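Local coordinates for protein cytochrome P450 113A1 (Saccharopolyspora erythraea, PDB 2JJN) that hydroxylates the macrolactone ring of erythromycin D at C-12 with its heme b, giving erythromycin C in antibiotic biosynthesis, at residues R117-T122 against N363-E368; V281-P286 against A319-D324. The protein carries 2 engineered substitutions. All blocks are in the same frame, centred on the assembly; numbering follows the deposited sequence.

Interaction 1: residues R117-T122 against N363-E368; sequences RIRDVT and NRVALE
Arg119 ends in a guanidinium that grips Glu368 end-on, NH1 and NH2 both donating to OE1: Arg119 NH2 stands 2.8 Å from Glu368 OE1, and Arg119 NH1 2.9 Å. The oxygen lies in the guanidinium plane, and the carboxylate is turned only 22° from it. Val365 underlies this clasp. Its CG1 packs against the Arg119 backbone, 3.6 Å from Arg119 CA, and also beneath a rim of the guanidinium, while CG2 approaches NH2. CG of Arg119 points away from its own backbone N (chi1 -166°) and the chain bends at chi3, folding the charged end back over the valine. Deeper in, Ile118 CG2 meets Val365 CG1 at 3.8 Å, and Thr122 CG2 faces Ala366 CA. The Thr122 hydroxyl turns back to Ile118 O, 2.8 Å from OG1.

In the second shell, Arg364 NH1 holds Glu368 OE2 at 2.8 Å, one helical turn along, so each carboxylate oxygen is engaged by an arginine. Glu115 bridges Arg119 and Arg364, and Glu369 takes Arg119 NH1. Segments 117-122 and 363-368, lying on the D and L helices of the P450 four-helix bundle, run at 38° to each other. The shared acids probably offset the repulsion between the Arg119 and Arg364 guanidinium groups, and a salt-bridge network borders the apolar seam on its partly exposed side.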
loop_
_atom_site.group_PDB
_atom_site.type_symbol
_atom_site.label_atom_id
_atom_site.label_comp_id
_atom_site.label_asym_id
_atom_site.label_seq_id
_atom_site.Cartn_x
_atom_site.Cartn_y
_atom_site.Cartn_z
ATOM N N ARG A 117 -8.365 -2.388 19.944
ATOM C CA ARG A 117 -7.074 -3.125 19.935
ATOM C C ARG A 117 -5.951 -2.329 19.221
ATOM O O ARG A 117 -4.783 -2.338 19.636
ATOM C CB ARG A 117 -7.225 -4.551 19.339
ATOM C CG ARG A 117 -5.909 -5.291 19.273
ATOM C CD ARG A 117 -5.338 -5.597 20.644
ATOM N NE ARG A 117 -4.195 -6.503 20.507
ATOM C CZ ARG A 117 -3.159 -6.561 21.339
ATOM N NH1 ARG A 117 -3.126 -5.793 22.430
ATOM N NH2 ARG A 117 -2.156 -7.402 21.089
ATOM N N ILE A 118 -6.318 -1.667 18.116
ATOM C CA ILE A 118 -5.365 -0.848 17.407
ATOM C C ILE A 118 -4.822 0.245 18.359
ATOM O O ILE A 118 -3.620 0.515 18.398
ATOM C CB ILE A 118 -5.978 -0.173 16.166
ATOM C CG1 ILE A 118 -6.323 -1.261 15.119
ATOM C CG2 ILE A 118 -4.996 0.816 15.552
ATOM C CD1 ILE A 118 -7.261 -0.747 13.991
ATOM N N ARG A 119 -5.726 0.869 19.077
ATOM C CA ARG A 119 -5.355 1.932 20.009
ATOM C C ARG A 119 -4.489 1.393 21.151
ATOM O O ARG A 119 -3.494 2.001 21.542
ATOM C CB ARG A 119 -6.577 2.648 20.540
ATOM C CG ARG A 119 -6.175 3.983 21.252
ATOM C CD ARG A 119 -7.432 4.754 21.674
ATOM N NE ARG A 119 -8.317 5.015 20.546
ATOM C CZ ARG A 119 -8.087 5.954 19.610
ATOM N NH1 ARG A 119 -6.983 6.743 19.640
ATOM N NH2 ARG A 119 -9.011 6.137 18.651
ATOM N N ASP A 120 -4.863 0.246 21.687
ATOM C CA ASP A 120 -4.112 -0.398 22.768
ATOM C C ASP A 120 -2.683 -0.725 22.362
ATOM O O ASP A 120 -1.729 -0.396 23.050
ATOM C CB ASP A 120 -4.868 -1.691 23.122
ATOM C CG ASP A 120 -4.194 -2.475 24.227
ATOM O OD1 ASP A 120 -4.008 -1.889 25.302
ATOM O OD2 ASP A 120 -3.916 -3.696 24.058
ATOM N N VAL A 121 -2.517 -1.417 21.235
ATOM C CA VAL A 121 -1.179 -1.754 20.733
ATOM C C VAL A 121 -0.373 -0.496 20.491
ATOM O O VAL A 121 0.770 -0.400 20.915
ATOM C CB VAL A 121 -1.316 -2.577 19.409
ATOM C CG1 VAL A 121 0.055 -2.708 18.713
ATOM C CG2 VAL A 121 -1.920 -3.954 19.703
ATOM N N THR A 122 -0.970 0.505 19.847
ATOM C CA THR A 122 -0.252 1.760 19.537
ATOM C C THR A 122 0.196 2.466 20.797
ATOM O O THR A 122 1.370 2.841 20.942
ATOM C CB THR A 122 -1.161 2.665 18.739
ATOM O OG1 THR A 122 -1.423 2.056 17.454
ATOM C CG2 THR A 122 -0.528 4.022 18.503
ATOM N N ASN A 363 -4.211 4.375 10.578
ATOM C CA ASN A 363 -3.382 5.585 10.519
ATOM C C ASN A 363 -4.039 6.742 11.292
ATOM O O ASN A 363 -3.324 7.589 11.879
ATOM C CB ASN A 363 -3.078 5.932 9.051
ATOM C CG ASN A 363 -1.990 5.081 8.535
ATOM O OD1 ASN A 363 -0.817 5.407 8.740
ATOM N ND2 ASN A 363 -2.348 3.960 7.924
ATOM N N ARG A 364 -5.375 6.786 11.372
ATOM C CA ARG A 364 -6.040 7.770 12.218
ATOM C C ARG A 364 -5.612 7.536 13.662
ATOM O O ARG A 364 -5.200 8.469 14.375
ATOM C CB ARG A 364 -7.567 7.628 12.121
ATOM C CG ARG A 364 -8.255 8.548 13.136
ATOM C CD ARG A 364 -9.785 8.575 12.924
ATOM N NE ARG A 364 -10.481 7.321 13.231
ATOM C CZ ARG A 364 -10.917 6.952 14.445
ATOM N NH1 ARG A 364 -10.620 7.664 15.540
ATOM N NH2 ARG A 364 -11.692 5.861 14.565
ATOM N N VAL A 365 -5.776 6.297 14.101
ATOM C CA VAL A 365 -5.486 5.991 15.500
ATOM C C VAL A 365 -4.016 6.247 15.803
ATOM O O VAL A 365 -3.673 6.853 16.814
ATOM C CB VAL A 365 -5.896 4.548 15.852
ATOM C CG1 VAL A 365 -5.433 4.206 17.266
ATOM C CG2 VAL A 365 -7.411 4.386 15.763
ATOM N N ALA A 366 -3.141 5.829 14.899
ATOM C CA ALA A 366 -1.721 6.058 15.143
ATOM C C ALA A 366 -1.402 7.557 15.265
ATOM O O ALA A 366 -0.631 7.971 16.184
ATOM C CB ALA A 366 -0.887 5.434 14.026
ATOM N N LEU A 367 -1.935 8.377 14.359
ATOM C CA LEU A 367 -1.646 9.797 14.474
ATOM C C LEU A 367 -2.283 10.422 15.745
ATOM O O LEU A 367 -1.625 11.243 16.436
ATOM C CB LEU A 367 -2.084 10.534 13.217
ATOM C CG LEU A 367 -1.760 12.040 13.182
ATOM C CD1 LEU A 367 -0.270 12.235 13.389
ATOM C CD2 LEU A 367 -2.171 12.623 11.812
ATOM N N GLU A 368 -3.496 9.977 16.066
ATOM C CA GLU A 368 -4.103 10.418 17.322
ATOM C C GLU A 368 -3.198 10.153 18.504
ATOM O O GLU A 368 -3.056 11.001 19.400
ATOM C CB GLU A 368 -5.437 9.720 17.540
ATOM C CG GLU A 368 -6.549 10.234 16.591
ATOM C CD GLU A 368 -7.825 9.393 16.728
ATOM O OE1 GLU A 368 -7.795 8.309 17.366
ATOM O OE2 GLU A 368 -8.874 9.788 16.157
#

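Interaction 2: residues V281-P286 against A319-D324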
loop_
_atom_site.group_PDB
_atom_site.type_symbol
_atom_site.label_atom_id
_atom_site.label_comp_id
_atom_site.label_asym_id
_atom_site.label_seq_id
_atom_site.Cartn_x
_atom_site.Cartn_y
_atom_site.Cartn_z
ATOM N N VAL A 281 -2.150 13.228 2.918
ATOM C CA VAL A 281 -0.846 12.531 2.782
ATOM C C VAL A 281 -0.957 11.386 1.794
ATOM O O VAL A 281 -0.055 11.176 0.979
ATOM C CB VAL A 281 -0.309 12.049 4.146
ATOM C CG1 VAL A 281 1.025 11.242 3.896
ATOM C CG2 VAL A 281 -0.075 13.244 5.088
ATOM N N LEU A 282 -2.073 10.659 1.807
ATOM C CA LEU A 282 -2.264 9.627 0.790
ATOM C C LEU A 282 -2.187 10.217 -0.615
ATOM O O LEU A 282 -1.602 9.614 -1.490
ATOM C CB LEU A 282 -3.635 8.970 0.952
ATOM C CG LEU A 282 -3.661 7.802 1.935
ATOM C CD1 LEU A 282 -5.114 7.522 2.351
ATOM C CD2 LEU A 282 -3.019 6.495 1.330
ATOM N N ARG A 283 -2.779 11.403 -0.819
ATOM C CA ARG A 283 -2.688 12.030 -2.165
ATOM C C ARG A 283 -1.236 12.447 -2.451
ATOM O O ARG A 283 -0.675 12.223 -3.555
ATOM C CB ARG A 283 -3.617 13.233 -2.282
ATOM C CG ARG A 283 -3.608 13.829 -3.687
ATOM C CD ARG A 283 -4.323 15.201 -3.669
ATOM N NE ARG A 283 -3.554 16.221 -2.914
ATOM C CZ ARG A 283 -2.536 16.909 -3.442
ATOM N NH1 ARG A 283 -2.162 16.676 -4.720
ATOM N NH2 ARG A 283 -1.856 17.807 -2.717
ATOM N N TYR A 284 -0.618 13.091 -1.454
ATOM C CA TYR A 284 0.652 13.724 -1.634
ATOM C C TYR A 284 1.819 12.723 -1.800
ATOM O O TYR A 284 2.706 12.942 -2.645
ATOM C CB TYR A 284 0.838 14.661 -0.412
ATOM C CG TYR A 284 1.931 15.683 -0.511
ATOM C CD1 TYR A 284 1.782 16.785 -1.340
ATOM C CD2 TYR A 284 3.051 15.567 0.289
ATOM C CE1 TYR A 284 2.803 17.764 -1.367
ATOM C CE2 TYR A 284 4.055 16.533 0.271
ATOM C CZ TYR A 284 3.923 17.590 -0.537
ATOM O OH TYR A 284 4.986 18.503 -0.510
ATOM N N ARG A 285 1.797 11.677 -0.980
ATOM C CA ARG A 285 2.877 10.683 -0.943
ATOM C C ARG A 285 2.232 9.278 -0.883
ATOM O O ARG A 285 2.304 8.586 0.121
ATOM C CB ARG A 285 3.784 10.950 0.253
ATOM C CG ARG A 285 4.803 12.060 -0.006
ATOM C CD ARG A 285 5.635 12.300 1.220
ATOM N NE ARG A 285 6.810 13.118 0.844
ATOM C CZ ARG A 285 7.262 14.160 1.542
ATOM N NH1 ARG A 285 6.683 14.579 2.670
ATOM N NH2 ARG A 285 8.354 14.800 1.088
ATOM N N PRO A 286 1.633 8.867 -1.986
ATOM C CA PRO A 286 0.956 7.531 -2.059
ATOM C C PRO A 286 1.965 6.424 -1.796
ATOM O O PRO A 286 3.020 6.419 -2.401
ATOM C CB PRO A 286 0.445 7.465 -3.503
ATOM C CG PRO A 286 1.262 8.468 -4.283
ATOM C CD PRO A 286 1.561 9.594 -3.270
ATOM N N ALA A 319 -0.383 11.172 -11.362
ATOM C CA ALA A 319 -1.814 11.571 -11.410
ATOM C C ALA A 319 -2.164 12.438 -10.245
ATOM O O ALA A 319 -2.910 13.421 -10.393
ATOM C CB ALA A 319 -2.710 10.310 -11.415
ATOM N N ASN A 320 -1.674 12.073 -9.043
ATOM C CA ASN A 320 -2.034 12.834 -7.835
ATOM C C ASN A 320 -1.404 14.237 -7.808
ATOM O O ASN A 320 -1.828 15.073 -7.039
ATOM C CB ASN A 320 -1.573 12.070 -6.606
ATOM C CG ASN A 320 -2.439 10.840 -6.272
ATOM O OD1 ASN A 320 -3.418 10.520 -6.946
ATOM N ND2 ASN A 320 -2.017 10.130 -5.200
ATOM N N ARG A 321 -0.337 14.454 -8.583
ATOM C CA ARG A 321 0.325 15.798 -8.627
ATOM C C ARG A 321 -0.030 16.529 -9.940
ATOM O O ARG A 321 0.617 17.526 -10.305
ATOM C CB ARG A 321 1.839 15.596 -8.518
ATOM C CG ARG A 321 2.271 14.928 -7.204
ATOM C CD ARG A 321 1.852 15.694 -5.949
ATOM N NE ARG A 321 2.602 15.209 -4.808
ATOM C CZ ARG A 321 3.684 15.802 -4.287
ATOM N NH1 ARG A 321 4.096 16.974 -4.752
ATOM N NH2 ARG A 321 4.338 15.245 -3.272
ATOM N N ASP A 322 -1.041 16.002 -10.636
ATOM C CA ASP A 322 -1.479 16.579 -11.963
ATOM C C ASP A 322 -2.417 17.774 -11.774
ATOM O O ASP A 322 -3.494 17.618 -11.238
ATOM C CB ASP A 322 -2.180 15.462 -12.731
ATOM C CG ASP A 322 -2.483 15.808 -14.155
ATOM O OD1 ASP A 322 -2.781 14.886 -14.948
ATOM O OD2 ASP A 322 -2.508 17.021 -14.478
ATOM N N SER A 323 -1.963 18.966 -12.201
ATOM C CA SER A 323 -2.763 20.143 -11.973
ATOM C C SER A 323 -4.094 20.103 -12.738
ATOM O O SER A 323 -5.051 20.876 -12.430
ATOM C CB SER A 323 -1.967 21.384 -12.351
ATOM O OG SER A 323 -1.804 21.462 -13.755
ATOM N N ASP A 324 -4.187 19.228 -13.741
ATOM C CA ASP A 324 -5.489 19.018 -14.379
ATOM C C ASP A 324 -6.539 18.394 -13.464
ATOM O O ASP A 324 -7.753 18.511 -13.699
ATOM C CB ASP A 324 -5.331 18.209 -15.670
ATOM C CG ASP A 324 -4.638 18.997 -16.784
ATOM O OD1 ASP A 324 -4.611 20.268 -16.731
ATOM O OD2 ASP A 324 -4.157 18.354 -17.748
#
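Arg321 meets Tyr284 in two ways at once. By hydrogen bonding, it grips the carbonyl side-on: Arg321 NH2 is 2.9 Å from Tyr284 O and Arg321 NE 3.1 Å from the same atom, which lies in the guanidinium plane. NE meets a lone pair of Tyr284 O, in the carbonyl plane, whereas NH2 comes in tilted from it. Asn320 ND2 reaches Arg283 O at 3.0 Å and is also bonded to Ser345 OG. In return Arg283 NH1 makes a weak bond to Asn320 O, 2.8 Å away, and a hydrogen bond to Pro329 O. Carbonyls of the last helical turn of 274-284 thereby receive side-chain donors from the other segment.

By stacking, the same Arg321 guanidinium lies flat on the Tyr284 ring, planes 8° apart, with NH2 above the ring centre and CZ 3.9 Å from the centroid, a cation-pi contact. A bend at chi2 (-58°) lets Arg321 serve carbonyl and ring together. Its NH1 goes on to a salt bridge with Asp330, so bonds at both edges fix the rotation of the stacked group.

Van der Waals contact is slighter: Arg283 CG runs past Asn320 CB at 4.0 Å, and Pro286 CG backs the Asn320 amide, 3.8 Å from ND2.

Arg283 and Glu280, joined by a salt bridge, are the ExxR pair of the P450 K helix, with Arg336 close to Arg283. That helix packs on helix 228-259 through Val281 and Leu282, and Leu282 touches the heme. Across the contact, short helix 316-320 follows strand 311-315 of the mixed sheet; Ala319 rests on helix 56-64 and Arg321 on helix 27-40, so the join ties the end of the K helix to the sheet-bearing side of the molecule.

Overall arrangement
Helix 274-284 connects the two: it supplies one partner of interaction 2, and its Ile274 packs against Arg364, Leu367 and Glu368 of interaction 1. Their centres are 25 Å apart and their atoms do not touch. Interaction 1 is partly buried, side-by-side helix packing in which charged side chains pair with each other on the more exposed side. Interaction 2 is buried and sits where helix 274-284 ends, with arginine and asparagine side chains seeking backbone carbonyls and an aromatic face. Interaction 1 thus belongs to the helical bundle, away from the annotated sites, whereas interaction 2 links helix and sheet regions, and its segment 281-286 includes Leu282, which touches the heme.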